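Local coordinates for protein 6-phospho-beta-glucosidase (PDB 1UP7) that hydrolyses cellobiose 6'-phosphate to glucose 6-phosphate and glucose, using NAD+ and a manganese ion as cofactors, at residues H194-E199 / I239-L244. Residues are numbered along the deposited sequence; the frame is centred on the assembly and turned at random.
With G6P (6-O-phosphono-alpha-D-glucopyranose), chain J.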
ATOM      1  N   HIS A 194     -12.058 -22.274  -4.961  1.00 20.31           N
ATOM      2  CA  HIS A 194     -11.965 -23.422  -4.042  1.00 20.85           C
ATOM      3  C   HIS A 194     -11.374 -23.136  -2.688  1.00 20.13           C
ATOM      4  O   HIS A 194     -10.947 -24.073  -2.008  1.00 20.65           O
ATOM      5  CB  HIS A 194     -11.171 -24.568  -4.685  1.00 21.76           C
ATOM      6  CG  HIS A 194     -11.802 -25.053  -5.941  1.00 25.25           C
ATOM      7  ND1 HIS A 194     -11.118 -25.166  -7.131  1.00 29.41           N
ATOM      8  CD2 HIS A 194     -13.095 -25.351  -6.215  1.00 27.35           C
ATOM      9  CE1 HIS A 194     -11.954 -25.570  -8.072  1.00 30.32           C
ATOM     10  NE2 HIS A 194     -13.161 -25.679  -7.541  1.00 28.13           N
ATOM     11  N   LEU A 195     -11.379 -21.867  -2.286  1.00 19.26           N
ATOM     12  CA  LEU A 195     -10.775 -21.424  -1.040  1.00 18.58           C
ATOM     13  C   LEU A 195     -11.393 -20.071  -0.696  1.00 18.53           C
ATOM     14  O   LEU A 195     -10.718 -19.045  -0.605  1.00 18.28           O
ATOM     15  CB  LEU A 195      -9.274 -21.316  -1.227  1.00 18.26           C
ATOM     16  CG  LEU A 195      -8.422 -21.328   0.035  1.00 18.07           C
ATOM     17  CD1 LEU A 195      -8.137 -22.731   0.505  1.00 16.26           C
ATOM     18  CD2 LEU A 195      -7.153 -20.565  -0.191  1.00 14.78           C
ATOM     19  N   SER A 196     -12.709 -20.082  -0.560  1.00 18.04           N
ATOM     20  CA  SER A 196     -13.479 -18.868  -0.471  1.00 18.29           C
ATOM     21  C   SER A 196     -14.365 -18.893   0.763  1.00 17.62           C
ATOM     22  O   SER A 196     -14.624 -19.969   1.334  1.00 16.72           O
ATOM     23  CB  SER A 196     -14.321 -18.702  -1.747  1.00 18.76           C
ATOM     24  OG  SER A 196     -15.272 -19.766  -1.876  1.00 20.14           O
ATOM     25  N   PHE A 197     -14.808 -17.695   1.150  1.00 16.79           N
ATOM     26  CA  PHE A 197     -15.429 -17.460   2.440  1.00 16.97           C
ATOM     27  C   PHE A 197     -16.575 -16.484   2.233  1.00 17.56           C
ATOM     28  O   PHE A 197     -16.465 -15.541   1.454  1.00 17.59           O
ATOM     29  CB  PHE A 197     -14.385 -16.929   3.430  1.00 15.67           C
ATOM     30  CG  PHE A 197     -13.182 -17.828   3.566  1.00 16.23           C
ATOM     31  CD1 PHE A 197     -12.115 -17.741   2.650  1.00 14.86           C
ATOM     32  CD2 PHE A 197     -13.135 -18.791   4.572  1.00 15.50           C
ATOM     33  CE1 PHE A 197     -11.025 -18.579   2.743  1.00 14.29           C
ATOM     34  CE2 PHE A 197     -12.046 -19.619   4.697  1.00 15.86           C
ATOM     35  CZ  PHE A 197     -10.978 -19.523   3.784  1.00 16.68           C
ATOM     36  N   ILE A 198     -17.684 -16.710   2.919  1.00 17.71           N
ATOM     37  CA  ILE A 198     -18.777 -15.760   2.904  1.00 17.92           C
ATOM     38  C   ILE A 198     -18.913 -15.206   4.305  1.00 18.26           C
ATOM     39  O   ILE A 198     -19.044 -15.964   5.281  1.00 18.22           O
ATOM     40  CB  ILE A 198     -20.106 -16.426   2.398  1.00 17.74           C
ATOM     41  CG1 ILE A 198     -19.946 -16.904   0.961  1.00 18.51           C
ATOM     42  CG2 ILE A 198     -21.313 -15.458   2.515  1.00 16.66           C
ATOM     43  CD1 ILE A 198     -21.047 -17.848   0.469  1.00 17.94           C
ATOM     44  N   GLU A 199     -18.890 -13.884   4.385  1.00 18.33           N
ATOM     45  CA  GLU A 199     -18.927 -13.183   5.655  1.00 19.01           C
ATOM     46  C   GLU A 199     -20.313 -12.614   5.921  1.00 18.54           C
ATOM     47  O   GLU A 199     -20.757 -12.579   7.077  1.00 18.90           O
ATOM     48  CB  GLU A 199     -17.858 -12.082   5.649  1.00 19.34           C
ATOM     49  CG  GLU A 199     -17.457 -11.543   7.013  1.00 21.95           C
ATOM     50  CD  GLU A 199     -16.126 -10.801   6.976  1.00 25.56           C
ATOM     51  OE1 GLU A 199     -15.325 -10.984   6.037  1.00 25.42           O
ATOM     52  OE2 GLU A 199     -15.870 -10.021   7.894  1.00 29.28           O
ATOM     53  N   ILE A 239     -19.033 -18.558   6.389  1.00 18.68           N
ATOM     54  CA  ILE A 239     -19.500 -19.721   5.655  1.00 18.28           C
ATOM     55  C   ILE A 239     -18.380 -20.066   4.700  1.00 18.47           C
ATOM     56  O   ILE A 239     -17.893 -19.231   3.960  1.00 18.87           O
ATOM     57  CB  ILE A 239     -20.843 -19.490   4.896  1.00 18.65           C
ATOM     58  CG1 ILE A 239     -21.990 -19.240   5.862  1.00 17.38           C
ATOM     59  CG2 ILE A 239     -21.195 -20.703   4.021  1.00 17.39           C
ATOM     60  CD1 ILE A 239     -22.934 -18.206   5.398  1.00 17.33           C
ATOM     61  N   VAL A 240     -17.959 -21.312   4.741  1.00 18.65           N
ATOM     62  CA  VAL A 240     -16.720 -21.726   4.134  1.00 18.95           C
ATOM     63  C   VAL A 240     -16.963 -22.575   2.873  1.00 18.62           C
ATOM     64  O   VAL A 240     -17.866 -23.383   2.814  1.00 17.52           O
ATOM     65  CB  VAL A 240     -15.847 -22.461   5.187  1.00 19.75           C
ATOM     66  CG1 VAL A 240     -16.222 -23.976   5.357  1.00 17.58           C
ATOM     67  CG2 VAL A 240     -14.431 -22.317   4.834  1.00 22.56           C
ATOM     68  N   ASN A 241     -16.179 -22.353   1.837  1.00 19.31           N
ATOM     69  CA  ASN A 241     -16.191 -23.261   0.670  1.00 19.69           C
ATOM     70  C   ASN A 241     -15.958 -24.704   1.153  1.00 19.35           C
ATOM     71  O   ASN A 241     -15.091 -24.949   1.960  1.00 19.10           O
ATOM     72  CB  ASN A 241     -15.114 -22.825  -0.332  1.00 19.94           C
ATOM     73  CG  ASN A 241     -15.184 -23.556  -1.701  1.00 22.67           C
ATOM     74  OD1 ASN A 241     -15.135 -24.789  -1.792  1.00 24.55           O
ATOM     75  ND2 ASN A 241     -15.246 -22.772  -2.778  1.00 25.09           N
ATOM     76  N   PRO A 242     -16.743 -25.655   0.666  1.00 19.89           N
ATOM     77  CA  PRO A 242     -16.645 -27.062   1.132  1.00 20.19           C
ATOM     78  C   PRO A 242     -15.246 -27.648   0.920  1.00 19.92           C
ATOM     79  O   PRO A 242     -14.845 -28.552   1.641  1.00 19.99           O
ATOM     80  CB  PRO A 242     -17.667 -27.828   0.254  1.00 20.33           C
ATOM     81  CG  PRO A 242     -18.568 -26.768  -0.353  1.00 21.25           C
ATOM     82  CD  PRO A 242     -17.767 -25.469  -0.386  1.00 19.81           C
ATOM     83  N   TYR A 243     -14.509 -27.090  -0.027  1.00 19.58           N
ATOM     84  CA  TYR A 243     -13.126 -27.499  -0.272  1.00 20.80           C
ATOM     85  C   TYR A 243     -12.186 -27.227   0.885  1.00 20.16           C
ATOM     86  O   TYR A 243     -11.080 -27.777   0.908  1.00 19.77           O
ATOM     87  CB  TYR A 243     -12.583 -26.803  -1.501  1.00 21.67           C
ATOM     88  CG  TYR A 243     -12.976 -27.470  -2.796  1.00 24.96           C
ATOM     89  CD1 TYR A 243     -14.255 -27.266  -3.360  1.00 28.03           C
ATOM     90  CD2 TYR A 243     -12.064 -28.295  -3.478  1.00 25.51           C
ATOM     91  CE1 TYR A 243     -14.612 -27.888  -4.565  1.00 31.52           C
ATOM     92  CE2 TYR A 243     -12.406 -28.929  -4.660  1.00 26.45           C
ATOM     93  CZ  TYR A 243     -13.661 -28.722  -5.207  1.00 31.32           C
ATOM     94  OH  TYR A 243     -13.993 -29.356  -6.386  1.00 35.52           O
ATOM     95  N   LEU A 244     -12.616 -26.378   1.820  1.00 19.32           N
ATOM     96  CA  LEU A 244     -11.826 -26.095   3.005  1.00 19.52           C
ATOM     97  C   LEU A 244     -11.698 -27.349   3.850  1.00 18.85           C
ATOM     98  O   LEU A 244     -10.811 -27.438   4.660  1.00 18.95           O
ATOM     99  CB  LEU A 244     -12.400 -24.928   3.822  1.00 18.91           C
ATOM    100  CG  LEU A 244     -11.688 -23.577   3.650  1.00 20.88           C
ATOM    101  CD1 LEU A 244     -10.124 -23.647   3.717  1.00 16.62           C
ATOM    102  CD2 LEU A 244     -12.134 -22.918   2.328  1.00 21.09           C
TER
HETATM  103  C1  G6P J1417     -17.417 -28.849  -8.007  1.00 60.29           C
HETATM  104  C2  G6P J1417     -16.254 -27.844  -8.229  1.00 59.37           C
HETATM  105  C3  G6P J1417     -15.695 -28.005  -9.642  1.00 59.26           C
HETATM  106  C4  G6P J1417     -15.163 -29.424  -9.759  1.00 58.48           C
HETATM  107  C5  G6P J1417     -16.347 -30.396  -9.594  1.00 58.06           C
HETATM  108  C6  G6P J1417     -15.865 -31.839  -9.655  1.00 55.32           C
HETATM  109  O1  G6P J1417     -17.982 -28.825  -6.682  1.00 60.16           O
HETATM  110  O2  G6P J1417     -16.634 -26.480  -8.048  1.00 58.61           O
HETATM  111  O3  G6P J1417     -14.693 -27.033  -9.961  1.00 59.68           O
HETATM  112  O4  G6P J1417     -14.448 -29.597 -10.983  1.00 56.62           O
HETATM  113  O5  G6P J1417     -17.023 -30.204  -8.324  1.00 59.56           O
HETATM  114  O6  G6P J1417     -16.858 -32.686 -10.211  1.00 52.15           O
HETATM  115  P   G6P J1417     -16.452 -34.063 -10.941  1.00 48.03           P
HETATM  116  O1P G6P J1417     -17.720 -34.587 -11.575  1.00 50.36           O
HETATM  117  O2P G6P J1417     -15.906 -35.144 -10.021  1.00 47.42           O
HETATM  118  O3P G6P J1417     -15.435 -33.721 -11.994  1.00 46.24           O
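The His194 and Tyr243 rings lie obliquely together, planes at 37° and centroids 4.2 Å apart: Tyr243 covers one face of the imidazole, while CD2 of His194 sits 3.4 Å from Tyr243 CE1, over the phenol face toward its rim. His194 CB adds a CH-pi contact over the same face. At the imidazole edge, NE2 of His194 hydrogen-bonds O3 of glucose 6-phosphate at 3.2 Å; at the phenol edge, Tyr243 OH lies 3.3 Å from the sugar's C2. Both side chains, with CG anti to the carbonyl carbon (chi1 -82° in Tyr243), run side by side to the ligand. Asn241 fixes the turn behind them: its OD1 accepts from Tyr243 N on a lone pair, an Asx turn, and its ND2 gives a nearly straight in-plane bond (164°) to OG of Ser196, which is also hydrogen-bonded to Tyr189 OH. Beyond, Ile198 and Ile239 form an antiparallel hydrogen-bonded pair, with Ile198 N 2.7 Å from Ile239 O, and Phe197 CE2 packs 3.6 Å from Val240 CG2. With alanine at Tyr243 the phenol and its catalytic hydroxyl are gone, and the His194 ring, stripped of its facing partner, is likely to turn more freely from O3. The paired strands thus bring His194, a manganese-binding residue just before one strand, beside the proton acceptor Tyr243, past the Asx turn, both side-chain ends at the sugar's C2-C3 region.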